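Local coordinates for YaeQ family protein (Pseudomonas syringae pv. tomato, PDB 2OT9) that is of unknown function but belongs to the YaeQ family of the PDDEXK clan, whose best-known members are nucleases, and binds a meso-tartaric acid in this crystal, at residues Arg39-Arg43 against Glu83-Pro87; Glu100-Ala106 against Asn126-Val132; Phe10-Leu14 against Leu44-Ala48. All coordinates share one frame; numbering follows the deposited sequence.

Overall arrangement
All three contacts are largely buried and draw on one mixed sheet that curves round helix 37-49. Interactions 1 and 3 use successive turns of that helix: Arg39-Arg43 faces the end of strand 78-84, and Leu44-Ala48 faces strand 6-16. Interactions 1 and 2 are joined directly, because Glu83 is hydrogen-bonded through its backbone to Ser103 and Leu105. Interactions 2 and 3 lie on opposite sides of the chain's centre, about 17 Å apart between centres, yet Leu105 and Val132 reach Ala46 and Leu45. Their chemistry differs: interaction 1 mixes valine packing with a tartrate site, interaction 2 is mainly backbone hydrogen bonding, and interaction 3 is apolar side-chain packing with no hydrogen bond across it.

Interaction 1: residues Arg39-Arg43 against Glu83-Pro87; sequences RMTVR and EVGQP. With SRT (S,R meso-tartaric acid), chain C.
Arg39, on helix 37-49, reaches over to Val84 and Gly85, where strand 78-84 of the mixed sheet runs out into a loop, and this helix-on-sheet contact makes part of the meso-tartaric acid pocket. The apolar share is carried by Val84, whose side chain points at the helix. Its CG1 meets Val42 CG1 at 3.8 Å, the two valines passing in opposite directions, while CG2 touches both Arg39 CG and Arg43 CG, at 3.9 Å from each. Arg43 offers only its aliphatic part here; its NE is salt-bridged to Glu35.

The polar share centres on the ligand. Arg39 leaves the helix with CG anti to the backbone N and bends at chi3 (-69°), which brings the guanidinium up to the strand end. NH2 gives a nearly straight bond, 2.8 Å and 167°, to SRT O1, which sits at the edge of the guanidinium in its plane, and SRT O2 lies over one face. NH1 adds weak bonds to the same O1 and to Val84 O. The backbone grips the ligand too: Val84 O accepts from the SRT O3 hydroxyl at 2.7 Å, and Gln86 N joins Arg39 in donating to O1.

Gly85, having no side chain, lets Arg39 NH2 and SRT O1 come close to its CA, and its backbone takes a conformation suited to a residue without a CB. Leu61 and Arg91 also belong to the pocket. The Gln86 N to SRT O1 bond is 2.7 Å long, with an N-H...O angle of 172°.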
# COMPACT_ATOMS: atom_id res chain seq x y z
N ARG A 39 0.18 8.62 4.54
CA ARG A 39 1.07 7.77 3.72
C ARG A 39 1.30 6.43 4.38
O ARG A 39 1.15 5.38 3.76
CB ARG A 39 2.41 8.49 3.46
CG ARG A 39 3.37 7.66 2.59
CD ARG A 39 4.62 8.47 2.18
NE ARG A 39 4.26 9.53 1.25
CZ ARG A 39 4.22 9.39 -0.08
NH1 ARG A 39 4.59 8.25 -0.64
NH2 ARG A 39 3.86 10.43 -0.84
N MSE A 40 1.65 6.45 5.67
CA MSE A 40 1.80 5.21 6.43
C MSE A 40 0.53 4.35 6.37
O MSE A 40 0.61 3.13 6.16
CB MSE A 40 2.14 5.52 7.88
CG MSE A 40 1.95 4.28 8.76
SE MSE A 40 3.02 4.38 10.37
CE MSE A 40 4.70 4.34 9.45
N THR A 41 -0.62 4.97 6.55
CA THR A 41 -1.89 4.25 6.50
C THR A 41 -2.13 3.59 5.14
O THR A 41 -2.62 2.46 5.08
CB THR A 41 -3.05 5.19 6.89
OG1 THR A 41 -2.82 5.63 8.24
CG2 THR A 41 -4.40 4.47 6.79
N VAL A 42 -1.78 4.28 4.06
CA VAL A 42 -1.87 3.66 2.73
C VAL A 42 -0.93 2.44 2.64
O VAL A 42 -1.33 1.40 2.09
CB VAL A 42 -1.59 4.67 1.60
CG1 VAL A 42 -1.77 3.99 0.24
CG2 VAL A 42 -2.60 5.85 1.68
N ARG A 43 0.28 2.54 3.18
CA ARG A 43 1.18 1.37 3.24
C ARG A 43 0.56 0.19 4.02
O ARG A 43 0.72 -0.97 3.63
CB ARG A 43 2.53 1.74 3.86
CG ARG A 43 3.37 2.63 2.97
CD ARG A 43 4.86 2.38 3.19
NE ARG A 43 5.30 2.76 4.53
CZ ARG A 43 6.47 2.40 5.07
NH1 ARG A 43 6.77 2.81 6.31
NH2 ARG A 43 7.32 1.64 4.39
N GLU A 83 4.27 0.58 -4.64
CA GLU A 83 4.46 1.97 -4.23
C GLU A 83 3.16 2.55 -3.69
O GLU A 83 2.08 1.99 -3.90
CB GLU A 83 4.94 2.82 -5.41
CG GLU A 83 6.30 2.42 -5.97
CD GLU A 83 7.49 2.73 -5.03
OE1 GLU A 83 7.31 3.06 -3.82
OE2 GLU A 83 8.63 2.61 -5.51
N VAL A 84 3.28 3.68 -2.99
CA VAL A 84 2.11 4.44 -2.54
C VAL A 84 2.31 5.91 -2.91
O VAL A 84 3.44 6.38 -3.03
CB VAL A 84 1.81 4.27 -1.01
CG1 VAL A 84 1.69 2.77 -0.63
CG2 VAL A 84 2.85 4.95 -0.16
N GLY A 85 1.22 6.63 -3.10
CA GLY A 85 1.31 8.07 -3.37
C GLY A 85 1.27 8.38 -4.86
O GLY A 85 0.46 7.80 -5.59
N GLN A 86 2.16 9.26 -5.31
CA GLN A 86 2.12 9.77 -6.68
C GLN A 86 3.49 9.69 -7.36
O GLN A 86 4.04 10.72 -7.74
CB GLN A 86 1.57 11.21 -6.68
CG GLN A 86 0.11 11.30 -6.20
CD GLN A 86 -0.45 12.71 -6.19
OE1 GLN A 86 0.07 13.61 -6.86
NE2 GLN A 86 -1.51 12.91 -5.43
N PRO A 87 4.04 8.46 -7.53
CA PRO A 87 5.32 8.36 -8.26
C PRO A 87 5.12 8.74 -9.72
O PRO A 87 4.00 8.59 -10.23
CB PRO A 87 5.68 6.87 -8.14
CG PRO A 87 4.35 6.18 -7.94
CD PRO A 87 3.52 7.14 -7.13
O1 SRT C . 4.13 9.90 -3.60
O11 SRT C . 5.80 10.95 -4.55
C1 SRT C . 5.35 10.09 -3.77
C2 SRT C . 6.26 9.18 -2.99
O2 SRT C . 7.30 9.83 -2.23
C3 SRT C . 6.82 8.18 -3.97
O3 SRT C . 5.77 7.22 -4.11
C4 SRT C . 8.12 7.56 -3.50
O4 SRT C . 8.28 7.19 -2.30
O41 SRT C . 9.03 7.44 -4.35

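Interaction 2: residues Glu100-Ala106 against Asn126-Val132; sequences ERTSLLA and NVNIAAV
Thr102 to Ala106 pair in parallel with Val127 to Ala131, the axes of the two strands 4.6 Å apart at closest approach and 15° from exact alignment. Thr102 N, Leu104 N and Ala106 N donate to Asn126 O, Asn128 O and Ala130 O, and segment 126-132 returns bonds from Asn128 N, Ala130 N and Val132 N to Thr102 O, Leu104 O and Ala106 O.

At the start of the pair two asparagines add side-chain bonds. Asn126 ND2 donates to Glu100 O at 3.1 Å, tilted from the carbonyl plane. Asn128 turns its CG beside its own backbone N (chi1 -56°), and its ND2 reaches Thr102 O at 3.2 Å. The main-chain N and ND2 of Asn128 come to that oxygen from opposite faces of its plane. The amide is further fixed by ND2 to Asn126 OD1, 3.0 Å, and by Glu178 N, which donates to Asn128 OD1.

These strands are the two ends of a beta-alpha-beta unit, linked through helix 111-117. Arg101, extended from CG to NE, lays its guanidinium almost parallel to the Asn128 amide (10° between planes), with Asn128 ND2 3.3 Å above the guanidinium plane. No hydrogen bond joins these two groups; Arg101 NH1 is weakly bonded to Glu178 O. The Asn126 amide stands nearly upright to the same guanidinium.

Farther along, the sheet face carrying Leu104 and Ile129 packs CD2 of the former on CG2 of the latter at 3.9 Å. On the other face Leu105 CD2 touches Ala130 CB at 4.0 Å, and Leu105 continues onto Val42 and Ala46 of helix 37-49.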
# COMPACT_ATOMS: atom_id res chain seq x y z
N GLU A 100 8.07 -8.80 -11.36
CA GLU A 100 7.05 -9.44 -12.20
C GLU A 100 5.70 -8.70 -12.10
O GLU A 100 4.87 -8.74 -13.02
CB GLU A 100 6.86 -10.90 -11.76
CG GLU A 100 5.86 -11.70 -12.62
CD GLU A 100 6.28 -13.14 -12.84
OE1 GLU A 100 6.64 -13.49 -14.00
OE2 GLU A 100 6.25 -13.92 -11.85
N ARG A 101 5.49 -8.04 -10.98
CA ARG A 101 4.24 -7.33 -10.74
C ARG A 101 4.55 -6.02 -10.06
O ARG A 101 5.31 -5.98 -9.11
CB ARG A 101 3.29 -8.16 -9.86
CG ARG A 101 1.96 -7.46 -9.60
CD ARG A 101 1.00 -8.35 -8.84
NE ARG A 101 -0.35 -7.84 -9.06
CZ ARG A 101 -1.15 -8.25 -10.04
NH1 ARG A 101 -2.34 -7.71 -10.17
NH2 ARG A 101 -0.77 -9.22 -10.88
N THR A 102 3.96 -4.95 -10.58
CA THR A 102 4.09 -3.64 -9.96
C THR A 102 2.71 -3.17 -9.56
O THR A 102 1.78 -3.23 -10.37
CB THR A 102 4.68 -2.63 -10.95
OG1 THR A 102 5.92 -3.12 -11.43
CG2 THR A 102 4.93 -1.27 -10.29
N SER A 103 2.57 -2.68 -8.32
CA SER A 103 1.30 -2.11 -7.91
C SER A 103 1.51 -0.74 -7.32
O SER A 103 2.54 -0.47 -6.71
CB SER A 103 0.54 -3.00 -6.91
OG SER A 103 0.23 -4.25 -7.52
N LEU A 104 0.51 0.11 -7.46
CA LEU A 104 0.55 1.41 -6.81
C LEU A 104 -0.79 1.66 -6.15
O LEU A 104 -1.84 1.57 -6.82
CB LEU A 104 0.86 2.51 -7.82
CG LEU A 104 0.58 3.95 -7.37
CD1 LEU A 104 1.52 4.38 -6.21
CD2 LEU A 104 0.73 4.91 -8.55
N LEU A 105 -0.77 1.99 -4.85
CA LEU A 105 -1.93 2.57 -4.20
C LEU A 105 -1.76 4.08 -4.14
O LEU A 105 -1.03 4.60 -3.28
CB LEU A 105 -2.14 2.03 -2.77
CG LEU A 105 -2.77 0.67 -2.56
CD1 LEU A 105 -3.12 0.48 -1.09
CD2 LEU A 105 -4.05 0.54 -3.44
N ALA A 106 -2.43 4.77 -5.05
CA ALA A 106 -2.30 6.20 -5.19
C ALA A 106 -3.24 6.88 -4.18
O ALA A 106 -4.25 6.30 -3.79
CB ALA A 106 -2.64 6.61 -6.62
N ASN A 126 2.37 -5.45 -16.57
CA ASN A 126 1.76 -5.74 -15.26
C ASN A 126 1.93 -4.62 -14.23
O ASN A 126 2.43 -4.84 -13.11
CB ASN A 126 2.28 -7.08 -14.70
CG ASN A 126 1.32 -7.70 -13.66
OD1 ASN A 126 0.19 -7.27 -13.50
ND2 ASN A 126 1.78 -8.76 -13.00
N VAL A 127 1.49 -3.43 -14.60
CA VAL A 127 1.42 -2.33 -13.65
C VAL A 127 -0.05 -2.12 -13.28
O VAL A 127 -0.92 -2.07 -14.16
CB VAL A 127 2.07 -1.03 -14.19
CG1 VAL A 127 1.87 0.14 -13.22
CG2 VAL A 127 3.55 -1.25 -14.49
N ASN A 128 -0.32 -2.02 -11.99
CA ASN A 128 -1.67 -2.02 -11.46
C ASN A 128 -1.80 -0.85 -10.51
O ASN A 128 -0.96 -0.70 -9.61
CB ASN A 128 -1.95 -3.34 -10.72
CG ASN A 128 -1.71 -4.55 -11.59
OD1 ASN A 128 -2.61 -4.99 -12.30
ND2 ASN A 128 -0.50 -5.12 -11.52
N ILE A 129 -2.81 -0.02 -10.71
CA ILE A 129 -2.93 1.24 -9.98
C ILE A 129 -4.35 1.42 -9.49
O ILE A 129 -5.30 1.41 -10.29
CB ILE A 129 -2.55 2.49 -10.85
CG1 ILE A 129 -1.14 2.37 -11.42
CG2 ILE A 129 -2.70 3.81 -10.03
CD1 ILE A 129 -0.77 3.47 -12.42
N ALA A 130 -4.50 1.58 -8.17
CA ALA A 130 -5.79 1.86 -7.56
C ALA A 130 -5.62 3.10 -6.69
O ALA A 130 -4.54 3.34 -6.15
CB ALA A 130 -6.25 0.68 -6.72
N ALA A 131 -6.67 3.89 -6.56
CA ALA A 131 -6.64 5.08 -5.70
C ALA A 131 -7.48 4.86 -4.43
O ALA A 131 -8.57 4.27 -4.49
CB ALA A 131 -7.16 6.28 -6.47
N VAL A 132 -6.97 5.35 -3.31
CA VAL A 132 -7.67 5.31 -2.02
C VAL A 132 -8.42 6.64 -1.86
O VAL A 132 -7.80 7.69 -2.00
CB VAL A 132 -6.66 5.17 -0.84
CG1 VAL A 132 -7.39 5.10 0.50
CG2 VAL A 132 -5.74 3.93 -1.02

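Interaction 3: residues Phe10-Leu14 against Leu44-Ala48; sequences FELNL and LLAYA
Phe10 lays one ring face against Leu44, whose CD2 sits 4.0 Å from the ring centroid and 13° off the normal, a CH-pi contact. The two side chains slide past each other in opposite directions, so that Leu44 CB comes near the far end of the ring at Phe10 CZ while both methyls lie along its face. With CG trans to the carbonyl carbon (chi1 -55°), Leu44 sends those methyls back toward the base of the phenylalanine. The other face of the ring rests on Leu12 CB, and the phenylalanine is thereby sandwiched between its own strand and the helix.

Tyr47 comes to the rim of the same ring. Its CD2 lies in the Phe10 plane, 3.9 Å from Phe10 CE2, and the two side chains cross at a slant without stacking. Tyr47 also reaches the next inward-facing residue of strand 6-16, and Leu12 CD2 lies at the edge of the tyrosine ring, 4.0 Å from Tyr47 CD2.

This is helix-on-sheet packing: helix 37-49 lies on the inner face of the curved mixed sheet, the short segments inclined at 38° with their axes 10.7 Å apart. Phe10, Leu12 and Leu14, every second residue of the strand, point at the helix, which answers with Leu44 and, three and four residues on, Tyr47 and Ala48. On neighbouring strands Ile29 touches both Phe10 and Leu44, and Trp150 meets Phe10 edge-to-face.

Toward Leu14 the helix offers only Ala48. Leu12 CD2 touches Ala48 CB at 4.0 Å as well as the tyrosine, and Leu14 CD2 lies 3.9 Å from Ala48 O.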
# COMPACT_ATOMS: atom_id res chain seq x y z
N PHE A 10 2.11 -2.72 14.35
CA PHE A 10 0.89 -2.99 13.61
C PHE A 10 0.43 -4.40 13.98
O PHE A 10 1.19 -5.37 13.83
CB PHE A 10 1.20 -2.89 12.12
CG PHE A 10 0.02 -3.08 11.20
CD1 PHE A 10 -1.23 -2.53 11.48
CD2 PHE A 10 0.20 -3.72 9.98
CE1 PHE A 10 -2.28 -2.67 10.57
CE2 PHE A 10 -0.85 -3.86 9.07
CZ PHE A 10 -2.09 -3.33 9.37
N GLU A 11 -0.80 -4.49 14.49
CA GLU A 11 -1.44 -5.77 14.79
C GLU A 11 -2.63 -5.95 13.85
O GLU A 11 -3.63 -5.22 13.93
CB GLU A 11 -1.88 -5.84 16.27
CG GLU A 11 -0.74 -5.47 17.24
CD GLU A 11 -1.10 -5.68 18.71
OE1 GLU A 11 -2.25 -6.09 18.98
OE2 GLU A 11 -0.23 -5.45 19.58
N LEU A 12 -2.51 -6.91 12.93
CA LEU A 12 -3.52 -7.11 11.89
C LEU A 12 -4.23 -8.47 12.03
O LEU A 12 -3.57 -9.51 11.95
CB LEU A 12 -2.87 -7.01 10.50
CG LEU A 12 -3.70 -7.38 9.26
CD1 LEU A 12 -4.90 -6.43 9.08
CD2 LEU A 12 -2.81 -7.34 8.01
N ASN A 13 -5.55 -8.44 12.23
CA ASN A 13 -6.38 -9.64 12.05
C ASN A 13 -7.04 -9.57 10.69
O ASN A 13 -7.94 -8.74 10.47
CB ASN A 13 -7.45 -9.78 13.14
CG ASN A 13 -6.85 -9.93 14.53
OD1 ASN A 13 -5.82 -10.56 14.71
ND2 ASN A 13 -7.51 -9.36 15.52
N LEU A 14 -6.59 -10.42 9.77
CA LEU A 14 -7.02 -10.38 8.37
C LEU A 14 -7.96 -11.53 8.03
O LEU A 14 -7.64 -12.70 8.29
CB LEU A 14 -5.78 -10.41 7.47
CG LEU A 14 -5.96 -10.45 5.94
CD1 LEU A 14 -6.69 -9.20 5.42
CD2 LEU A 14 -4.61 -10.64 5.26
N LEU A 44 -0.12 0.49 5.13
CA LEU A 44 -0.80 -0.56 5.92
C LEU A 44 -1.95 -1.22 5.16
O LEU A 44 -2.15 -2.45 5.23
CB LEU A 44 -1.32 -0.01 7.26
CG LEU A 44 -0.34 0.69 8.19
CD1 LEU A 44 -1.05 1.10 9.49
CD2 LEU A 44 0.87 -0.16 8.48
N LEU A 45 -2.72 -0.41 4.43
CA LEU A 45 -3.79 -0.96 3.58
C LEU A 45 -3.19 -1.88 2.51
O LEU A 45 -3.72 -2.95 2.25
CB LEU A 45 -4.57 0.16 2.89
CG LEU A 45 -5.55 0.95 3.77
CD1 LEU A 45 -6.07 2.18 2.99
CD2 LEU A 45 -6.69 0.06 4.23
N ALA A 46 -2.10 -1.44 1.88
CA ALA A 46 -1.42 -2.26 0.85
C ALA A 46 -0.94 -3.60 1.43
O ALA A 46 -1.05 -4.64 0.79
CB ALA A 46 -0.21 -1.49 0.25
N TYR A 47 -0.37 -3.54 2.63
CA TYR A 47 0.08 -4.74 3.32
C TYR A 47 -1.06 -5.76 3.48
O TYR A 47 -0.86 -6.95 3.20
CB TYR A 47 0.67 -4.38 4.70
CG TYR A 47 1.31 -5.58 5.39
CD1 TYR A 47 2.58 -6.02 5.00
CD2 TYR A 47 0.64 -6.27 6.39
CE1 TYR A 47 3.15 -7.13 5.60
CE2 TYR A 47 1.20 -7.38 7.00
CZ TYR A 47 2.46 -7.80 6.60
OH TYR A 47 3.03 -8.89 7.20
N ALA A 48 -2.23 -5.31 3.97
CA ALA A 48 -3.39 -6.18 4.15
C ALA A 48 -3.90 -6.68 2.78
O ALA A 48 -4.21 -7.87 2.61
CB ALA A 48 -4.50 -5.46 4.91